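Local atomic coordinates of transcriptional regulator (Enterococcus faecalis, PDB entry 3QFI), a protein that is of unknown function but belongs to the LytR-CpsA-Psr family and is probably a regulator, built as an alpha/beta fold round a mixed sheet. Residues A[58-63]-A[257-262]; A[45-50]-A[93-98]; A[169-174]-A[227-232]; A[25-30]-A[86-91]. All blocks are in the same frame, centred on the assembly; numbering follows the deposited sequence.

Interaction 1: residues A[58-63]-A[257-262]; sequences TMISLD and TTLRKQ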
# COMPACT_ATOMS: atom_id res chain seq x y z
N THR A 58 2.08 -10.17 -0.93
CA THR A 58 0.77 -9.68 -1.32
C THR A 58 0.65 -8.19 -1.03
O THR A 58 0.74 -7.75 0.13
CB THR A 58 -0.31 -10.43 -0.54
OG1 THR A 58 0.03 -11.82 -0.48
CG2 THR A 58 -1.66 -10.28 -1.19
N MET A 59 0.46 -7.41 -2.09
CA MET A 59 0.30 -5.97 -2.02
C MET A 59 -1.18 -5.70 -1.82
O MET A 59 -2.03 -6.47 -2.25
CB MET A 59 0.78 -5.30 -3.31
CG MET A 59 2.26 -5.49 -3.61
SD MET A 59 2.72 -4.74 -5.20
CE MET A 59 3.88 -3.49 -4.66
N ILE A 60 -1.48 -4.59 -1.17
CA ILE A 60 -2.86 -4.25 -0.89
C ILE A 60 -3.02 -2.75 -0.91
O ILE A 60 -2.52 -2.04 -0.05
CB ILE A 60 -3.28 -4.82 0.51
CG1 ILE A 60 -4.41 -5.82 0.37
CG2 ILE A 60 -3.74 -3.71 1.42
CD1 ILE A 60 -5.72 -5.22 -0.11
N SER A 61 -3.71 -2.26 -1.93
CA SER A 61 -3.98 -0.84 -2.06
C SER A 61 -5.17 -0.52 -1.18
O SER A 61 -6.16 -1.27 -1.16
CB SER A 61 -4.36 -0.51 -3.50
OG SER A 61 -3.27 -0.69 -4.39
N LEU A 62 -5.09 0.59 -0.45
CA LEU A 62 -6.21 1.02 0.39
C LEU A 62 -6.76 2.33 -0.18
O LEU A 62 -6.05 3.34 -0.22
CB LEU A 62 -5.77 1.22 1.84
CG LEU A 62 -5.35 -0.07 2.54
CD1 LEU A 62 -4.59 0.23 3.81
CD2 LEU A 62 -6.58 -0.91 2.82
N ASP A 63 -8.00 2.32 -0.63
CA ASP A 63 -8.64 3.52 -1.18
C ASP A 63 -8.79 4.54 -0.05
O ASP A 63 -9.12 4.17 1.08
CB ASP A 63 -10.01 3.18 -1.76
CG ASP A 63 -10.65 4.35 -2.48
OD1 ASP A 63 -10.92 5.40 -1.85
OD2 ASP A 63 -10.89 4.23 -3.70
N THR A 257 -8.85 -12.71 6.39
CA THR A 257 -8.40 -14.06 6.66
C THR A 257 -7.22 -14.37 5.75
O THR A 257 -6.24 -14.97 6.19
CB THR A 257 -9.55 -15.06 6.44
OG1 THR A 257 -10.62 -14.73 7.32
CG2 THR A 257 -9.09 -16.47 6.73
N THR A 258 -7.31 -13.95 4.50
CA THR A 258 -6.22 -14.19 3.56
C THR A 258 -4.91 -13.60 4.09
O THR A 258 -3.92 -14.31 4.23
CB THR A 258 -6.49 -13.53 2.22
OG1 THR A 258 -7.68 -14.07 1.66
CG2 THR A 258 -5.32 -13.76 1.28
N LEU A 259 -4.91 -12.30 4.35
CA LEU A 259 -3.72 -11.65 4.85
C LEU A 259 -3.27 -12.31 6.13
O LEU A 259 -2.09 -12.64 6.28
CB LEU A 259 -3.98 -10.16 5.06
CG LEU A 259 -4.39 -9.51 3.75
CD1 LEU A 259 -4.49 -8.00 3.93
CD2 LEU A 259 -3.38 -9.85 2.65
N ARG A 260 -4.20 -12.53 7.05
CA ARG A 260 -3.86 -13.18 8.30
C ARG A 260 -3.11 -14.50 8.05
O ARG A 260 -2.15 -14.81 8.76
CB ARG A 260 -5.12 -13.44 9.12
CG ARG A 260 -5.74 -12.20 9.76
CD ARG A 260 -6.94 -12.60 10.61
NE ARG A 260 -6.51 -13.23 11.86
CZ ARG A 260 -5.87 -12.58 12.81
NH1 ARG A 260 -5.59 -11.29 12.66
NH2 ARG A 260 -5.47 -13.23 13.91
N LYS A 261 -3.52 -15.29 7.05
CA LYS A 261 -2.81 -16.56 6.81
C LYS A 261 -1.42 -16.31 6.21
O LYS A 261 -0.48 -17.07 6.46
CB LYS A 261 -3.64 -17.51 5.92
CG LYS A 261 -4.86 -18.12 6.62
CD LYS A 261 -5.57 -19.13 5.73
CE LYS A 261 -6.80 -19.76 6.41
NZ LYS A 261 -7.40 -20.88 5.60
N GLN A 262 -1.30 -15.26 5.41
CA GLN A 262 -0.03 -14.88 4.82
C GLN A 262 0.99 -14.66 5.95
O GLN A 262 2.19 -14.87 5.77
CB GLN A 262 -0.17 -13.57 4.03
CG GLN A 262 -0.74 -13.74 2.63
CD GLN A 262 0.01 -14.80 1.86
OE1 GLN A 262 -0.39 -15.96 1.82
NE2 GLN A 262 1.14 -14.41 1.27
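Thr58 and Leu259 carry most of this contact, in which helix 249-262 lies over one face of the mixed central sheet of an alpha/beta fold that has helices on both faces. The short axes of strand 58-62 and helix 257-262 pass 10.7 Å apart at their closest, with their N-to-C directions at 143°, so the helix runs roughly against the strand. Leu259 bridges the gap with its two branches. Its CD2 lies 4.2 Å from CG2 of Thr58, while its CD1 meets CG1 of Ile60 at the same distance, the Leu259 and Ile60 side chains passing obliquely. Thr58 and Ile60, alternate residues of the strand, thus present their side chains on the same face and receive a single leucine. Met59 and Ser61 turn to the other face, where they meet helix 166-184. The methyl of Thr58 is set anti to the backbone N, and its hydroxyl anti to the carbonyl carbon (chi1 -42°), which divides the side chain between two partners: CG2 goes to Leu259 and OG1 to Gln262. The contact is buried, and Glu230 of the edge strand also touches both Thr58 and Ile60. At the last turn of the helix the Gln262 side chain crosses that of Thr58 at about a right angle, bringing its CG to 3.7 Å from Thr58 OG1.

Interaction 2: residues A[45-50]-A[93-98]; sequences TMVVTI and NTVQEL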
# COMPACT_ATOMS: atom_id res chain seq x y z
N THR A 45 -1.70 4.81 0.24
CA THR A 45 -1.47 3.91 1.36
C THR A 45 -1.57 2.48 0.88
O THR A 45 -2.58 2.07 0.32
CB THR A 45 -2.54 4.14 2.43
OG1 THR A 45 -2.47 5.51 2.86
CG2 THR A 45 -2.34 3.21 3.61
N MET A 46 -0.51 1.72 1.12
CA MET A 46 -0.48 0.33 0.68
C MET A 46 0.01 -0.60 1.80
O MET A 46 0.62 -0.15 2.77
CB MET A 46 0.45 0.22 -0.54
CG MET A 46 0.44 -1.12 -1.27
SD MET A 46 1.71 -1.18 -2.59
CE MET A 46 1.19 0.18 -3.70
N VAL A 47 -0.29 -1.90 1.66
CA VAL A 47 0.15 -2.90 2.62
C VAL A 47 0.73 -4.08 1.87
O VAL A 47 0.16 -4.54 0.88
CB VAL A 47 -0.99 -3.40 3.51
CG1 VAL A 47 -0.46 -4.47 4.46
CG2 VAL A 47 -1.59 -2.25 4.30
N VAL A 48 1.87 -4.57 2.35
CA VAL A 48 2.53 -5.71 1.73
C VAL A 48 2.82 -6.78 2.77
O VAL A 48 3.23 -6.47 3.89
CB VAL A 48 3.88 -5.29 1.06
CG1 VAL A 48 4.61 -6.51 0.52
CG2 VAL A 48 3.61 -4.31 -0.05
N THR A 49 2.57 -8.04 2.42
CA THR A 49 2.86 -9.14 3.34
C THR A 49 3.96 -10.01 2.73
O THR A 49 3.86 -10.47 1.60
CB THR A 49 1.62 -10.04 3.63
OG1 THR A 49 1.04 -10.51 2.41
CG2 THR A 49 0.59 -9.27 4.45
N ILE A 50 5.03 -10.19 3.50
CA ILE A 50 6.17 -10.98 3.06
C ILE A 50 6.05 -12.34 3.74
O ILE A 50 6.15 -12.45 4.96
CB ILE A 50 7.50 -10.28 3.48
CG1 ILE A 50 7.43 -8.79 3.12
CG2 ILE A 50 8.70 -10.92 2.77
CD1 ILE A 50 7.22 -8.52 1.65
N ASN A 93 -2.36 2.26 13.21
CA ASN A 93 -3.40 1.64 14.03
C ASN A 93 -4.71 1.41 13.27
O ASN A 93 -5.25 0.31 13.31
CB ASN A 93 -3.65 2.47 15.30
CG ASN A 93 -2.53 2.33 16.32
OD1 ASN A 93 -2.65 2.77 17.46
ND2 ASN A 93 -1.44 1.70 15.92
N THR A 94 -5.19 2.45 12.59
CA THR A 94 -6.43 2.40 11.80
C THR A 94 -6.39 1.28 10.77
O THR A 94 -7.35 0.52 10.62
CB THR A 94 -6.67 3.77 11.10
OG1 THR A 94 -7.20 4.70 12.06
CG2 THR A 94 -7.63 3.66 9.93
N VAL A 95 -5.27 1.16 10.07
CA VAL A 95 -5.12 0.10 9.10
C VAL A 95 -5.07 -1.27 9.82
O VAL A 95 -5.65 -2.24 9.32
CB VAL A 95 -3.86 0.31 8.23
CG1 VAL A 95 -3.64 -0.88 7.32
CG2 VAL A 95 -4.01 1.58 7.38
N GLN A 96 -4.39 -1.35 10.97
CA GLN A 96 -4.28 -2.60 11.75
C GLN A 96 -5.64 -3.12 12.19
O GLN A 96 -5.80 -4.33 12.41
CB GLN A 96 -3.42 -2.43 13.02
CG GLN A 96 -1.90 -2.56 12.87
CD GLN A 96 -1.16 -2.73 14.22
OE1 GLN A 96 -1.44 -2.04 15.19
NE2 GLN A 96 -0.19 -3.65 14.25
N GLU A 97 -6.60 -2.22 12.35
CA GLU A 97 -7.96 -2.61 12.75
C GLU A 97 -8.77 -2.97 11.50
O GLU A 97 -9.59 -3.87 11.53
CB GLU A 97 -8.66 -1.47 13.50
CG GLU A 97 -8.32 -1.35 15.00
CD GLU A 97 -8.76 -2.56 15.82
OE1 GLU A 97 -8.10 -3.62 15.75
OE2 GLU A 97 -9.78 -2.46 16.55
N LEU A 98 -8.53 -2.25 10.41
CA LEU A 98 -9.23 -2.49 9.16
C LEU A 98 -8.91 -3.86 8.58
O LEU A 98 -9.81 -4.61 8.22
CB LEU A 98 -8.87 -1.40 8.13
CG LEU A 98 -9.44 -1.55 6.71
CD1 LEU A 98 -10.95 -1.65 6.76
CD2 LEU A 98 -9.03 -0.36 5.87
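Val47 and Val95 touch through one methyl each, Val47 CG2 lying 3.9 Å from Val95 CG1, where helix 80-98 packs on strand 44-51. Although both valines have nearly the same first torsion (chi1 179° in Val47 and 174° in Val95), they use different branches. Val47 offers the methyl that stands anti to its carbonyl carbon, whereas Val95 offers the one anti to its backbone nitrogen, and the two side chains run antiparallel and pass alongside each other. The second methyl of Val95, CG2, is turned along the strand to the neighbouring site on the same face, where it comes within 4.4 Å of Thr45 CG2. Val95 therefore spans two alternate strand residues with its two branches. Thr45 meets it through its methyl rather than its hydroxyl. Between these two strand residues, Met46 directs its side chain to the opposite face of the sheet and stays clear of the helix. Leu25 of the adjoining strand 22-28 also touches Thr45, Val47 and Val95, and Ile60 on the next strand flanks Val47. The backbones stand 8.9 Å apart between the CA atoms of Val47 and Val95, a gap that branched side chains fill. Every contact here is between methyl groups, which implies that helix and sheet are held at this point by apolar burial and shape, with no directional bond to fix their register.

Interaction 3: residues A[169-174]-A[227-232]; sequences RQRRQR and IDSEQL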
# COMPACT_ATOMS: atom_id res chain seq x y z
N ARG A 169 -5.26 4.05 -11.10
CA ARG A 169 -4.15 4.66 -10.40
C ARG A 169 -3.56 3.74 -9.35
O ARG A 169 -2.34 3.65 -9.22
CB ARG A 169 -4.60 5.97 -9.77
CG ARG A 169 -3.61 6.57 -8.81
CD ARG A 169 -4.02 7.98 -8.47
NE ARG A 169 -3.40 8.41 -7.22
CZ ARG A 169 -3.01 9.66 -6.97
NH1 ARG A 169 -3.17 10.60 -7.90
NH2 ARG A 169 -2.46 9.95 -5.80
N GLN A 170 -4.42 3.04 -8.60
CA GLN A 170 -3.98 2.11 -7.56
C GLN A 170 -3.19 0.96 -8.20
O GLN A 170 -2.13 0.57 -7.71
CB GLN A 170 -5.20 1.55 -6.78
CG GLN A 170 -5.88 2.56 -5.81
CD GLN A 170 -7.20 2.04 -5.19
OE1 GLN A 170 -7.23 0.96 -4.56
NE2 GLN A 170 -8.27 2.81 -5.34
N ARG A 171 -3.70 0.42 -9.30
CA ARG A 171 -3.03 -0.67 -10.00
C ARG A 171 -1.65 -0.19 -10.47
O ARG A 171 -0.67 -0.91 -10.34
CB ARG A 171 -3.90 -1.15 -11.17
CG ARG A 171 -3.19 -1.95 -12.27
CD ARG A 171 -2.68 -3.32 -11.82
NE ARG A 171 -1.49 -3.26 -10.97
CZ ARG A 171 -0.83 -4.33 -10.54
NH1 ARG A 171 0.24 -4.19 -9.76
NH2 ARG A 171 -1.23 -5.55 -10.89
N ARG A 172 -1.57 1.03 -11.01
CA ARG A 172 -0.30 1.58 -11.47
C ARG A 172 0.67 1.84 -10.32
O ARG A 172 1.88 1.67 -10.47
CB ARG A 172 -0.52 2.89 -12.24
CG ARG A 172 -0.77 2.69 -13.73
CD ARG A 172 -0.91 4.02 -14.49
NE ARG A 172 -2.20 4.69 -14.32
CZ ARG A 172 -2.45 5.66 -13.44
NH1 ARG A 172 -1.49 6.09 -12.62
NH2 ARG A 172 -3.64 6.24 -13.40
N GLN A 173 0.16 2.25 -9.17
CA GLN A 173 1.04 2.50 -8.03
C GLN A 173 1.63 1.19 -7.53
O GLN A 173 2.78 1.15 -7.08
CB GLN A 173 0.27 3.19 -6.91
CG GLN A 173 -0.02 4.65 -7.23
CD GLN A 173 -0.89 5.32 -6.19
OE1 GLN A 173 -1.16 6.52 -6.29
NE2 GLN A 173 -1.35 4.56 -5.20
N ARG A 174 0.85 0.11 -7.64
CA ARG A 174 1.33 -1.20 -7.20
C ARG A 174 2.34 -1.76 -8.19
O ARG A 174 3.25 -2.51 -7.81
CB ARG A 174 0.18 -2.20 -7.04
CG ARG A 174 -0.91 -1.80 -6.06
CD ARG A 174 -1.78 -3.00 -5.65
NE ARG A 174 -2.48 -3.68 -6.75
CZ ARG A 174 -3.65 -3.31 -7.27
NH1 ARG A 174 -4.30 -2.25 -6.80
NH2 ARG A 174 -4.21 -4.05 -8.23
N ILE A 227 4.90 -11.69 -6.62
CA ILE A 227 4.22 -10.60 -5.94
C ILE A 227 2.74 -10.58 -6.35
O ILE A 227 2.41 -10.13 -7.44
CB ILE A 227 4.85 -9.25 -6.34
CG1 ILE A 227 6.38 -9.36 -6.34
CG2 ILE A 227 4.39 -8.16 -5.38
CD1 ILE A 227 7.00 -9.79 -5.04
N ASP A 228 1.86 -11.08 -5.49
CA ASP A 228 0.42 -11.12 -5.79
C ASP A 228 -0.29 -9.85 -5.29
O ASP A 228 0.26 -9.10 -4.48
CB ASP A 228 -0.22 -12.36 -5.14
CG ASP A 228 -1.56 -12.73 -5.75
OD1 ASP A 228 -2.40 -13.31 -5.03
OD2 ASP A 228 -1.78 -12.47 -6.96
N SER A 229 -1.51 -9.60 -5.77
CA SER A 229 -2.28 -8.43 -5.37
C SER A 229 -3.60 -8.83 -4.71
O SER A 229 -3.98 -9.99 -4.72
CB SER A 229 -2.58 -7.54 -6.58
OG SER A 229 -1.40 -7.09 -7.21
N GLU A 230 -4.29 -7.84 -4.14
CA GLU A 230 -5.56 -8.06 -3.48
C GLU A 230 -6.38 -6.78 -3.51
O GLU A 230 -5.89 -5.72 -3.12
CB GLU A 230 -5.36 -8.48 -2.02
CG GLU A 230 -5.08 -9.95 -1.83
CD GLU A 230 -6.20 -10.67 -1.10
OE1 GLU A 230 -6.13 -11.91 -0.98
OE2 GLU A 230 -7.14 -9.99 -0.63
N GLN A 231 -7.61 -6.88 -4.00
CA GLN A 231 -8.49 -5.72 -4.07
C GLN A 231 -9.58 -5.79 -3.00
O GLN A 231 -10.10 -6.86 -2.69
CB GLN A 231 -9.14 -5.61 -5.46
CG GLN A 231 -10.04 -6.79 -5.85
CD GLN A 231 -11.08 -6.44 -6.92
OE1 GLN A 231 -12.01 -5.67 -6.67
NE2 GLN A 231 -10.91 -7.01 -8.12
N LEU A 232 -9.91 -4.63 -2.43
CA LEU A 232 -10.94 -4.55 -1.42
C LEU A 232 -12.25 -4.16 -2.09
O LEU A 232 -12.37 -3.07 -2.66
CB LEU A 232 -10.57 -3.53 -0.33
CG LEU A 232 -9.67 -4.05 0.79
CD1 LEU A 232 -9.26 -2.91 1.69
CD2 LEU A 232 -10.41 -5.12 1.60
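Ser229 faces Arg171 and Arg174 where helix 166-184 passes beside strand 227-230, which is an outermost strand of the mixed central sheet in this alpha/beta fold. The closer part of the contact belongs to Arg174. Its guanidinium presents an edge to the serine, with OG near the plane, and NE lies 3.6 Å from Ser229 OG and 3.9 Å from Ser229 CB. Its NH1 is hydrogen-bonded to Ser61 OG on strand 56-62, so the head group reaches beyond the edge strand to its neighbour while its flank rests on Ser229. A bend at the third torsion (chi3 -59°) turns the end of the chain into this position. The other side is loose. This is a surface contact whose three touching residues are all partly exposed, and Arg171 only grazes the serine. Its chain folds at the second and third torsions and leaves NH2 4.0 Å from Ser229 OG, in an oblique approach. The two arginines are one helical turn apart, and Arg174 NH2 lies 3.8 Å above the plane of the Arg171 guanidinium, displaced toward its rim. The Glu230 side chain points away from helix 166-184, toward helix 249-262 on the other face of the sheet. The Arg174 guanidinium has Arg171 CA 3.7 Å above one face, offset toward the rim.

Interaction 4: residues A[25-30]-A[86-91]; sequences LLMGID and GGAEMA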
# COMPACT_ATOMS: atom_id res chain seq x y z
N LEU A 25 3.50 -1.39 5.99
CA LEU A 25 2.64 -0.39 5.38
C LEU A 25 3.52 0.64 4.68
O LEU A 25 4.39 1.25 5.30
CB LEU A 25 1.81 0.32 6.46
CG LEU A 25 0.84 1.38 5.92
CD1 LEU A 25 -0.39 0.68 5.38
CD2 LEU A 25 0.44 2.37 7.02
N LEU A 26 3.31 0.80 3.38
CA LEU A 26 4.06 1.77 2.61
C LEU A 26 3.14 2.95 2.39
O LEU A 26 1.99 2.77 1.95
CB LEU A 26 4.45 1.19 1.25
CG LEU A 26 4.99 -0.24 1.19
CD1 LEU A 26 5.42 -0.58 -0.23
CD2 LEU A 26 6.15 -0.39 2.13
N MET A 27 3.62 4.15 2.70
CA MET A 27 2.82 5.37 2.50
C MET A 27 3.57 6.37 1.63
O MET A 27 4.78 6.52 1.75
CB MET A 27 2.48 6.04 3.83
CG MET A 27 1.85 5.13 4.89
SD MET A 27 1.14 6.09 6.25
CE MET A 27 2.62 6.82 6.98
N GLY A 28 2.83 7.03 0.75
CA GLY A 28 3.38 8.04 -0.13
C GLY A 28 2.66 9.33 0.20
O GLY A 28 1.55 9.57 -0.25
N ILE A 29 3.31 10.16 1.03
CA ILE A 29 2.77 11.43 1.48
C ILE A 29 3.33 12.56 0.64
O ILE A 29 4.51 12.57 0.32
CB ILE A 29 3.16 11.72 2.95
CG1 ILE A 29 2.81 10.52 3.83
CG2 ILE A 29 2.43 12.96 3.46
CD1 ILE A 29 1.35 10.19 3.82
N ASP A 30 2.48 13.52 0.29
CA ASP A 30 2.90 14.66 -0.51
C ASP A 30 3.12 15.85 0.42
O ASP A 30 2.20 16.58 0.77
CB ASP A 30 1.84 14.98 -1.55
CG ASP A 30 2.38 15.83 -2.68
OD1 ASP A 30 1.73 15.86 -3.74
OD2 ASP A 30 3.45 16.47 -2.51
N GLY A 86 -3.62 12.09 12.99
CA GLY A 86 -2.66 11.62 13.98
C GLY A 86 -1.34 11.09 13.45
O GLY A 86 -0.67 10.29 14.12
N GLY A 87 -0.97 11.52 12.25
CA GLY A 87 0.27 11.08 11.66
C GLY A 87 0.42 9.57 11.53
O GLY A 87 -0.55 8.83 11.62
N ALA A 88 1.66 9.14 11.31
CA ALA A 88 2.02 7.75 11.14
C ALA A 88 1.37 6.76 12.11
O ALA A 88 0.96 5.67 11.71
CB ALA A 88 3.53 7.62 11.23
N GLU A 89 1.30 7.15 13.37
CA GLU A 89 0.73 6.30 14.41
C GLU A 89 -0.74 6.00 14.16
O GLU A 89 -1.14 4.84 14.09
CB GLU A 89 0.90 6.97 15.77
CG GLU A 89 0.36 6.16 16.93
CD GLU A 89 -0.24 7.04 18.01
OE1 GLU A 89 -1.30 7.67 17.74
OE2 GLU A 89 0.34 7.10 19.12
N MET A 90 -1.55 7.05 14.05
CA MET A 90 -2.98 6.87 13.83
C MET A 90 -3.25 6.07 12.56
O MET A 90 -4.21 5.29 12.53
CB MET A 90 -3.69 8.22 13.80
CG MET A 90 -5.21 8.16 13.79
SD MET A 90 -5.91 9.70 14.45
CE MET A 90 -5.48 9.43 16.19
N ALA A 91 -2.44 6.25 11.52
CA ALA A 91 -2.64 5.51 10.27
C ALA A 91 -2.35 4.03 10.46
O ALA A 91 -3.15 3.17 10.07
CB ALA A 91 -1.76 6.07 9.17
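Met27 reaches from its strand to two alanines of helix 80-98. The sulfur SD lies 4.1 Å from Ala91 CB, and the terminal methyl CE goes on to Ala88, 4.3 Å from its CA and 4.4 Å from its CB. The long, flexible side chain thus touches two residues one turn apart on the helix, both of them small. The chain runs outward from the strand, CG anti to the carbonyl carbon and extended at the second torsion (chi2 -167°). A bend at the third torsion (chi3 -66°) then turns CE aside, so that sulfur and methyl meet different alanines. The CA atoms of Met27 and Ala88 stay 9.0 Å apart, a distance spanned chiefly by the methionine side chain. Leu25, two residues earlier, points to the same side of the sheet and lies beside the contact. The helical segment is itself irregular at its start, with a kink next to Ala88, while Ala91 N is bonded back to Gly87 O. Further out, Tyr83 of helix 80-98 touches both Met27 and Ile29. Strand 22-28 holds Met27 between neighbours: its backbone bonds to strand 105-109 on one side, while Leu26 bonds to strand 44-51 on the other, and helix 80-98 lies across the face of these strands.

All four interactions bind helices to one mixed sheet. Helix 80-98 serves both interaction 2 and interaction 4, whose centres are 10 Å apart and which are joined by strand pairing where Met46 N lies 2.8 Å from Leu26 O. Interactions 1 and 2, centred 8 Å apart, are linked by paired neighbouring strands, with Ile60 O 2.8 Å from Val47 N. Interaction 3 meets the sheet from the face opposite to the other three helix contacts. It touches interaction 1, where Met59 N lies 2.9 Å from Asp228 O, and interaction 2 through Met46 and Arg174. Interactions 3 and 4, with centres about 18 Å apart, do not touch.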